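Local coordinates for protein secreted hemophore CSA2 (Candida albicans, PDB 4Y7S) that binds heme as a secreted CFEM hemophore and takes part in acquiring iron from human hemoglobin during hyphal growth, at residues Pro7-Thr12 against Ala19-Asp24; Trp46-Leu51 against Ala86-Trp91; Cys64-Cys69 against Ser102-Ala107. All coordinates share one frame; numbering follows the deposited sequence.

Interaction 1. Residues Pro7-Thr12 against Ala19-Asp24; sequences PPVPKT and ADRIYD. With HEB (heme b/c), chain D.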
# COMPACT_ATOMS: atom_id res chain seq x y z
N PRO A 7 -21.29 -9.32 4.51
CA PRO A 7 -22.14 -9.21 5.70
C PRO A 7 -22.17 -7.81 6.26
O PRO A 7 -21.15 -7.11 6.21
CB PRO A 7 -21.52 -10.19 6.70
CG PRO A 7 -20.14 -10.43 6.20
CD PRO A 7 -20.17 -10.25 4.72
N PRO A 8 -23.32 -7.37 6.78
CA PRO A 8 -23.37 -6.03 7.36
C PRO A 8 -22.45 -5.89 8.58
O PRO A 8 -22.07 -6.88 9.24
CB PRO A 8 -24.85 -5.85 7.72
CG PRO A 8 -25.41 -7.23 7.83
CD PRO A 8 -24.62 -8.07 6.86
N VAL A 9 -22.03 -4.65 8.80
CA VAL A 9 -21.16 -4.29 9.91
C VAL A 9 -21.77 -3.07 10.65
O VAL A 9 -22.44 -2.25 10.01
CB VAL A 9 -19.74 -3.97 9.38
CG1 VAL A 9 -19.78 -2.80 8.39
CG2 VAL A 9 -18.79 -3.68 10.49
N PRO A 10 -21.57 -2.94 11.98
CA PRO A 10 -22.04 -1.74 12.67
C PRO A 10 -21.35 -0.51 12.09
O PRO A 10 -20.15 -0.56 11.87
CB PRO A 10 -21.61 -1.97 14.13
CG PRO A 10 -21.40 -3.42 14.25
CD PRO A 10 -20.93 -3.89 12.91
N LYS A 11 -22.06 0.58 11.85
CA LYS A 11 -21.43 1.76 11.24
C LYS A 11 -20.91 2.76 12.28
O LYS A 11 -20.92 3.98 12.06
CB LYS A 11 -22.40 2.42 10.27
CG LYS A 11 -22.64 1.58 9.03
CD LYS A 11 -23.82 2.07 8.24
CE LYS A 11 -23.99 1.28 6.96
NZ LYS A 11 -25.12 1.79 6.14
N THR A 12 -20.50 2.23 13.43
CA THR A 12 -19.86 3.00 14.49
C THR A 12 -18.87 2.09 15.20
O THR A 12 -18.94 0.86 15.08
CB THR A 12 -20.95 3.56 15.49
OG1 THR A 12 -20.46 4.71 16.19
CG2 THR A 12 -21.40 2.52 16.47
N ALA A 19 -10.28 -3.38 15.45
CA ALA A 19 -10.05 -3.53 16.88
C ALA A 19 -11.27 -4.00 17.66
O ALA A 19 -11.14 -4.87 18.52
CB ALA A 19 -9.55 -2.22 17.46
N ASP A 20 -12.44 -3.43 17.37
CA ASP A 20 -13.63 -3.73 18.14
C ASP A 20 -13.96 -5.22 18.06
O ASP A 20 -14.55 -5.78 18.96
CB ASP A 20 -14.85 -2.91 17.64
CG ASP A 20 -14.84 -1.46 18.14
OD1 ASP A 20 -13.75 -0.95 18.51
OD2 ASP A 20 -15.92 -0.82 18.20
N ARG A 21 -13.59 -5.88 16.97
CA ARG A 21 -13.94 -7.28 16.82
C ARG A 21 -13.13 -8.21 17.72
O ARG A 21 -13.61 -9.27 18.09
CB ARG A 21 -13.74 -7.72 15.37
CG ARG A 21 -14.57 -6.97 14.37
CD ARG A 21 -16.11 -7.14 14.58
NE ARG A 21 -16.69 -6.10 13.77
CZ ARG A 21 -17.14 -4.95 14.23
NH1 ARG A 21 -17.20 -4.70 15.52
NH2 ARG A 21 -17.59 -4.06 13.36
N ILE A 22 -11.92 -7.80 18.08
CA ILE A 22 -10.98 -8.71 18.74
C ILE A 22 -10.32 -8.18 20.01
O ILE A 22 -9.52 -8.89 20.64
CB ILE A 22 -9.87 -9.13 17.72
CG1 ILE A 22 -9.07 -7.92 17.26
CG2 ILE A 22 -10.49 -9.81 16.50
CD1 ILE A 22 -7.90 -8.27 16.30
N TYR A 23 -10.65 -6.95 20.40
CA TYR A 23 -9.91 -6.26 21.44
C TYR A 23 -9.90 -7.05 22.74
O TYR A 23 -8.88 -7.12 23.42
CB TYR A 23 -10.48 -4.85 21.69
CG TYR A 23 -9.59 -4.03 22.60
CD1 TYR A 23 -8.42 -3.46 22.11
CD2 TYR A 23 -9.90 -3.84 23.94
CE1 TYR A 23 -7.59 -2.72 22.93
CE2 TYR A 23 -9.08 -3.09 24.77
CZ TYR A 23 -7.93 -2.53 24.26
OH TYR A 23 -7.10 -1.79 25.07
N ASP A 24 -11.03 -7.62 23.10
CA ASP A 24 -11.14 -8.37 24.33
C ASP A 24 -10.54 -9.77 24.29
O ASP A 24 -10.38 -10.36 25.28
CB ASP A 24 -12.58 -8.46 24.74
CG ASP A 24 -13.14 -7.16 25.14
OD1 ASP A 24 -12.41 -6.31 25.63
OD2 ASP A 24 -14.32 -6.99 24.97
FE HEB D . -15.93 -0.83 2.81
CHA HEB D . -18.99 0.67 3.30
CHB HEB D . -17.33 -3.86 3.67
CHC HEB D . -13.21 -2.51 1.51
CHD HEB D . -14.69 2.02 1.41
NA HEB D . -17.84 -1.49 3.36
C1A HEB D . -18.93 -0.68 3.55
C2A HEB D . -20.01 -1.50 4.05
C3A HEB D . -19.56 -2.75 4.15
C4A HEB D . -18.18 -2.77 3.71
CMA HEB D . -20.33 -4.01 4.63
CAA HEB D . -21.43 -0.98 4.38
CBA HEB D . -22.38 -1.40 3.25
CGA HEB D . -23.81 -1.03 3.58
O1A HEB D . -24.74 -1.74 3.12
O2A HEB D . -24.03 -0.03 4.30
NB HEB D . -15.43 -2.76 2.58
C1B HEB D . -16.08 -3.87 3.09
C2B HEB D . -15.22 -5.03 2.90
C3B HEB D . -14.10 -4.61 2.31
C4B HEB D . -14.21 -3.21 2.11
CMB HEB D . -15.55 -6.47 3.33
CAB HEB D . -12.84 -5.38 1.87
CBB HEB D . -12.85 -6.69 1.66
NC HEB D . -14.28 -0.36 1.64
C1C HEB D . -13.23 -1.17 1.30
C2C HEB D . -12.16 -0.39 0.71
C3C HEB D . -12.58 0.88 0.71
C4C HEB D . -13.92 0.91 1.28
CMC HEB D . -10.81 -1.00 0.24
CAC HEB D . -11.89 2.15 0.20
CBC HEB D . -10.78 2.10 -0.53
ND HEB D . -16.73 1.03 2.37
C1D HEB D . -15.98 2.09 1.88
C2D HEB D . -16.75 3.30 1.96
C3D HEB D . -18.10 2.87 2.53
C4D HEB D . -17.99 1.45 2.77
CMD HEB D . -16.32 4.71 1.52
CAD HEB D . -19.30 3.77 2.86
CBD HEB D . -20.27 3.92 1.70
CGD HEB D . -21.21 5.06 2.02
O1D HEB D . -21.15 5.61 3.16
O2D HEB D . -22.01 5.42 1.12
O HOH W 1 -17.60 -1.56 13.13
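At the edge of the heme pocket of this CFEM protein, Val9 and Pro10 of the irregular N-terminal segment Pro7-Thr12 meet the guanidinium end of Arg21, which reaches over from short helix 19-22. The backbones stay well apart, and the Arg21 side chain, with one water, spans the gap. Its chain bends at chi2 (-62°), crosses Val9 at about a right angle and runs out to NH2; Val9 CG2 meets it at the edge of the guanidinium and near its plane, 3.1 Å away, a separation unusually short and doubtful in its exact value. Pro10 comes from the opposite direction and sets CD 3.4 Å from the same NH2, at an oblique slant to the group. A water completes the junction: it can donate to Pro10 O (3.0 Å) and accepts from Arg21 NH2, although the 2.5 Å between that nitrogen and the water oxygen is doubtfully short. The same N-terminal segment borders the heme. Val9 CG1 packs 4.0 Å from the heme methyl CMA, and the extended chain of Lys11 carries NZ to within 2.8 Å of propionate oxygen O2A, a weak hydrogen bond. Arg21 and Val9 also lean on Thr48 of helix 48-53, and Thr12 OG1 bonds to Tyr45 OH. Asp20 accepts hydrogen bonds from the backbone of Ser14 and Ile15, tying helix 19-22 to the linking loop. The contact is thus small and largely superficial: the guanidinium meets Pro10 O through water while Val9 and Pro10 press hydrocarbon against it, and Lys11, weakly bonded, may modestly favour the propionate's ionised form.

Interaction 2. Residues Trp46-Leu51 against Ala86-Trp91; sequences WDTGCL and AAAGVW. With HEB (heme b/c), chain D.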
# COMPACT_ATOMS: atom_id res chain seq x y z
N TRP A 46 -15.14 2.58 11.00
CA TRP A 46 -15.90 1.43 11.51
C TRP A 46 -15.84 0.23 10.57
O TRP A 46 -16.38 -0.82 10.87
CB TRP A 46 -17.38 1.82 11.72
CG TRP A 46 -17.95 2.58 10.56
CD1 TRP A 46 -18.17 3.93 10.49
CD2 TRP A 46 -18.38 2.04 9.30
NE1 TRP A 46 -18.70 4.26 9.27
CE2 TRP A 46 -18.84 3.13 8.52
CE3 TRP A 46 -18.41 0.76 8.75
CZ2 TRP A 46 -19.33 2.96 7.22
CZ3 TRP A 46 -18.90 0.60 7.46
CH2 TRP A 46 -19.34 1.69 6.71
N ASP A 47 -15.16 0.38 9.44
CA ASP A 47 -15.22 -0.60 8.37
C ASP A 47 -14.16 -1.71 8.51
O ASP A 47 -13.03 -1.58 8.06
CB ASP A 47 -15.07 0.14 7.06
CG ASP A 47 -15.27 -0.74 5.85
OD1 ASP A 47 -15.30 -1.99 5.94
OD2 ASP A 47 -15.39 -0.12 4.79
N THR A 48 -14.56 -2.81 9.14
CA THR A 48 -13.69 -3.93 9.41
C THR A 48 -12.98 -4.43 8.16
O THR A 48 -11.77 -4.52 8.11
CB THR A 48 -14.50 -5.07 10.04
OG1 THR A 48 -15.22 -4.57 11.17
CG2 THR A 48 -13.60 -6.22 10.47
N GLY A 49 -13.76 -4.77 7.14
CA GLY A 49 -13.21 -5.29 5.90
C GLY A 49 -12.18 -4.38 5.28
O GLY A 49 -11.12 -4.83 4.86
N CYS A 50 -12.47 -3.08 5.21
CA CYS A 50 -11.50 -2.15 4.66
C CYS A 50 -10.20 -2.12 5.50
O CYS A 50 -9.10 -2.17 4.96
CB CYS A 50 -12.10 -0.75 4.58
SG CYS A 50 -11.05 0.47 3.78
N LEU A 51 -10.32 -2.13 6.82
CA LEU A 51 -9.15 -2.06 7.69
C LEU A 51 -8.37 -3.38 7.72
O LEU A 51 -7.24 -3.44 8.23
CB LEU A 51 -9.57 -1.67 9.10
CG LEU A 51 -10.14 -0.26 9.20
CD1 LEU A 51 -10.71 0.01 10.58
CD2 LEU A 51 -9.10 0.77 8.85
N ALA A 86 -11.98 -12.60 7.97
CA ALA A 86 -12.71 -13.60 7.22
C ALA A 86 -14.23 -13.45 7.44
O ALA A 86 -15.03 -13.53 6.49
CB ALA A 86 -12.24 -15.01 7.61
N ALA A 87 -14.64 -13.24 8.68
CA ALA A 87 -16.07 -13.09 8.95
C ALA A 87 -16.63 -11.82 8.31
O ALA A 87 -17.83 -11.73 8.02
CB ALA A 87 -16.33 -13.09 10.45
N ALA A 88 -15.76 -10.83 8.09
CA ALA A 88 -16.20 -9.58 7.47
C ALA A 88 -16.39 -9.74 5.97
O ALA A 88 -16.95 -8.85 5.32
CB ALA A 88 -15.22 -8.48 7.74
N GLY A 89 -15.91 -10.85 5.41
CA GLY A 89 -16.09 -11.18 4.00
C GLY A 89 -14.85 -10.98 3.14
O GLY A 89 -14.92 -11.10 1.93
N VAL A 90 -13.72 -10.71 3.77
CA VAL A 90 -12.49 -10.51 3.03
C VAL A 90 -12.02 -11.83 2.44
O VAL A 90 -12.23 -12.89 3.02
CB VAL A 90 -11.38 -9.92 3.93
CG1 VAL A 90 -10.15 -9.64 3.11
CG2 VAL A 90 -11.84 -8.66 4.60
N TRP A 91 -11.36 -11.74 1.29
CA TRP A 91 -10.77 -12.90 0.62
C TRP A 91 -9.49 -13.37 1.28
O TRP A 91 -8.81 -12.61 1.97
CB TRP A 91 -10.49 -12.55 -0.85
CG TRP A 91 -9.64 -11.31 -0.99
CD1 TRP A 91 -8.27 -11.25 -1.07
CD2 TRP A 91 -10.10 -9.96 -1.02
NE1 TRP A 91 -7.86 -9.94 -1.16
CE2 TRP A 91 -8.97 -9.13 -1.14
CE3 TRP A 91 -11.37 -9.36 -0.97
CZ2 TRP A 91 -9.07 -7.73 -1.21
CZ3 TRP A 91 -11.47 -7.98 -1.05
CH2 TRP A 91 -10.32 -7.18 -1.16
FE HEB D . -15.93 -0.83 2.81
CHA HEB D . -18.99 0.67 3.30
CHB HEB D . -17.33 -3.86 3.67
CHC HEB D . -13.21 -2.51 1.51
CHD HEB D . -14.69 2.02 1.41
NA HEB D . -17.84 -1.49 3.36
C1A HEB D . -18.93 -0.68 3.55
C2A HEB D . -20.01 -1.50 4.05
C3A HEB D . -19.56 -2.75 4.15
C4A HEB D . -18.18 -2.77 3.71
CMA HEB D . -20.33 -4.01 4.63
CAA HEB D . -21.43 -0.98 4.38
CBA HEB D . -22.38 -1.40 3.25
CGA HEB D . -23.81 -1.03 3.58
O1A HEB D . -24.74 -1.74 3.12
O2A HEB D . -24.03 -0.03 4.30
NB HEB D . -15.43 -2.76 2.58
C1B HEB D . -16.08 -3.87 3.09
C2B HEB D . -15.22 -5.03 2.90
C3B HEB D . -14.10 -4.61 2.31
C4B HEB D . -14.21 -3.21 2.11
CMB HEB D . -15.55 -6.47 3.33
CAB HEB D . -12.84 -5.38 1.87
CBB HEB D . -12.85 -6.69 1.66
NC HEB D . -14.28 -0.36 1.64
C1C HEB D . -13.23 -1.17 1.30
C2C HEB D . -12.16 -0.39 0.71
C3C HEB D . -12.58 0.88 0.71
C4C HEB D . -13.92 0.91 1.28
CMC HEB D . -10.81 -1.00 0.24
CAC HEB D . -11.89 2.15 0.20
CBC HEB D . -10.78 2.10 -0.53
ND HEB D . -16.73 1.03 2.37
C1D HEB D . -15.98 2.09 1.88
C2D HEB D . -16.75 3.30 1.96
C3D HEB D . -18.10 2.87 2.53
C4D HEB D . -17.99 1.45 2.77
CMD HEB D . -16.32 4.71 1.52
CAD HEB D . -19.30 3.77 2.86
CBD HEB D . -20.27 3.92 1.70
CGD HEB D . -21.21 5.06 2.02
O1D HEB D . -21.15 5.61 3.16
O2D HEB D . -22.01 5.42 1.12
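Segments Trp46-Leu51 and Ala86-Trp91 come closest where Gly49, in the first turn of helix 48-53, passes Ala88, near the C-terminal end of helix 72-87, with their CA atoms 5.5 Å apart. Just beyond, Gly89 takes a positive phi of 105° and closes helix 72-87 in a Schellman motif, turning the chain toward the heme. The direct packing is apolar: Ala88 CB rests 3.9 Å from Thr48 CG2 and also meets the backbone of Gly49, while Val90 CG2 sits 3.9 Å from Gly49 CA. Thr48 turns its hydroxyl to Gly17 O. The heme packs directly on backbone here, Gly49 O by vinyl carbon CAB and Ala88 O by methyl CMB. Asp47, the N-cap of helix 48-53, has CG anti to the backbone N (chi1 -173°), which directs the carboxylate at the iron. OD2 binds the metal at 2.2 Å, and OD1 accepts from Cys50 N at 3.1 Å along a nearly straight line (172°), the N-H arriving from above the carboxylate plane. This bond restrains the rotation of the carboxylate, and the helix start would be expected to stabilise its negative charge. Cys50, joined to Cys43 by a disulfide, lays SG 3.4 Å from heme C2C. Trp46 brings CH2 3.6 Å from CHA, whereas Trp91 places CZ3 3.3 Å from vinyl carbon CBB and packs also on Ala87 of the second subunit. Helix start, helix end and the two tryptophans together line the heme pocket of the CFEM helical basket, whose axial iron ligand is an aspartate instead of the familiar histidine.

Interaction 3. Residues Cys64-Cys69 against Ser102-Ala107; sequences CVASKC and SSALDA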
# COMPACT_ATOMS: atom_id res chain seq x y z
N CYS A 64 3.79 -3.57 15.00
CA CYS A 64 3.67 -3.38 16.44
C CYS A 64 3.54 -4.73 17.18
O CYS A 64 4.20 -4.96 18.19
CB CYS A 64 2.47 -2.47 16.74
SG CYS A 64 2.15 -2.17 18.52
N VAL A 65 2.70 -5.62 16.67
CA VAL A 65 2.54 -6.92 17.30
C VAL A 65 3.87 -7.69 17.27
O VAL A 65 4.23 -8.33 18.25
CB VAL A 65 1.43 -7.75 16.62
CG1 VAL A 65 1.49 -9.22 17.04
CG2 VAL A 65 0.05 -7.14 16.92
N ALA A 66 4.58 -7.63 16.15
CA ALA A 66 5.87 -8.29 16.05
C ALA A 66 6.90 -7.74 17.03
O ALA A 66 7.83 -8.43 17.41
CB ALA A 66 6.41 -8.18 14.63
N SER A 67 6.74 -6.48 17.42
CA SER A 67 7.68 -5.84 18.33
C SER A 67 7.32 -6.12 19.78
O SER A 67 8.18 -6.30 20.62
CB SER A 67 7.68 -4.33 18.10
OG SER A 67 8.07 -4.03 16.77
N LYS A 68 6.02 -6.15 20.05
CA LYS A 68 5.50 -6.21 21.41
C LYS A 68 5.14 -7.62 21.88
O LYS A 68 5.00 -7.85 23.09
CB LYS A 68 4.25 -5.33 21.50
CG LYS A 68 4.45 -3.85 21.16
CD LYS A 68 5.19 -3.08 22.20
CE LYS A 68 5.35 -1.62 21.75
NZ LYS A 68 6.39 -0.92 22.56
N CYS A 69 4.93 -8.55 20.95
CA CYS A 69 4.46 -9.91 21.27
C CYS A 69 5.46 -11.01 20.86
O CYS A 69 6.18 -10.86 19.87
CB CYS A 69 3.11 -10.18 20.58
SG CYS A 69 1.76 -9.05 21.07
N SER A 102 4.70 -10.04 7.50
CA SER A 102 4.44 -11.45 7.77
C SER A 102 5.71 -12.17 8.23
O SER A 102 5.65 -12.96 9.16
CB SER A 102 3.87 -12.15 6.53
OG SER A 102 3.35 -13.42 6.89
N SER A 103 6.84 -11.91 7.57
CA SER A 103 8.10 -12.55 7.93
C SER A 103 8.52 -12.15 9.34
O SER A 103 8.97 -12.98 10.11
CB SER A 103 9.21 -12.18 6.93
OG SER A 103 8.85 -12.58 5.62
N ALA A 104 8.33 -10.87 9.67
CA ALA A 104 8.63 -10.38 11.02
C ALA A 104 7.73 -11.06 12.06
O ALA A 104 8.17 -11.36 13.17
CB ALA A 104 8.46 -8.85 11.08
N LEU A 105 6.46 -11.29 11.72
CA LEU A 105 5.57 -11.96 12.65
C LEU A 105 5.97 -13.41 12.84
O LEU A 105 5.97 -13.92 13.96
CB LEU A 105 4.12 -11.88 12.18
CG LEU A 105 3.47 -10.50 12.31
CD1 LEU A 105 2.18 -10.45 11.51
CD2 LEU A 105 3.26 -10.13 13.79
N ASP A 106 6.30 -14.07 11.73
CA ASP A 106 6.80 -15.44 11.76
C ASP A 106 7.96 -15.55 12.75
O ASP A 106 8.03 -16.49 13.57
CB ASP A 106 7.26 -15.92 10.38
CG ASP A 106 6.11 -16.12 9.39
OD1 ASP A 106 4.94 -16.08 9.82
OD2 ASP A 106 6.39 -16.36 8.19
N ALA A 107 8.89 -14.61 12.65
CA ALA A 107 10.07 -14.62 13.51
C ALA A 107 9.69 -14.42 14.98
O ALA A 107 10.22 -15.10 15.88
CB ALA A 107 11.06 -13.54 13.07
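Leu105 holds CG anti to its carbonyl carbon (chi1 -72°) and Val65 holds CG1 anti to its backbone nitrogen (chi1 166°), and these settings, with chi2 of Leu105 near trans, bring Leu105 CD2 and Val65 CG1 together at 3.8 Å, the two side chains crossing at a slant. The same methyl, CD2, also wedges against the next residue along, 3.7 Å from Ala66 N and 3.8 Å from Ala66 CB, so one branch of Leu105 fills the angle between two neighbours of helix 55-68. Alongside, Ala66 CB faces Ala104 CB at 4.2 Å and touches Ala104 O at 3.9 Å. The small alanines allow helix 55-68 and helix 99-110 to run close, with 8.8 Å between the axes of the two short segments and their directions only 22° from parallel. Helix 72-87 packs against both partners: its Phe77 meets Val65 and its Val74 meets Leu105. Cys64 and Cys69 bind helix 55-68 and its end to Cys33 and Cys29, while Asp106 forms a salt bridge with Arg78. The helix-to-helix contact is therefore held by van der Waals packing of methyl groups on each other and on the backbone, and its polar and covalent fastenings run from each segment to other parts of the basket.

Overall arrangement
Interactions 1 and 2 sit side by side at the heme, where Arg21 NH2 approaches Thr48 OG1 and Lys11 O packs on Trp46; interaction 3 lies on the opposite side of the chain's centre, its centre about 21 Å from that of interaction 2. Interaction 2 is buried, interaction 3 partly so, and interaction 1 belongs to the surface. Their chemistry follows: a charged, water-bridged rim in 7-12 with 19-24, apolar packing beside a metal ligand in 46-51 with 86-91, and apolar helix-to-helix packing in 64-69 with 102-107. Helix 72-87 links the far ends, finishing in interaction 2 and lying against both helices of interaction 3.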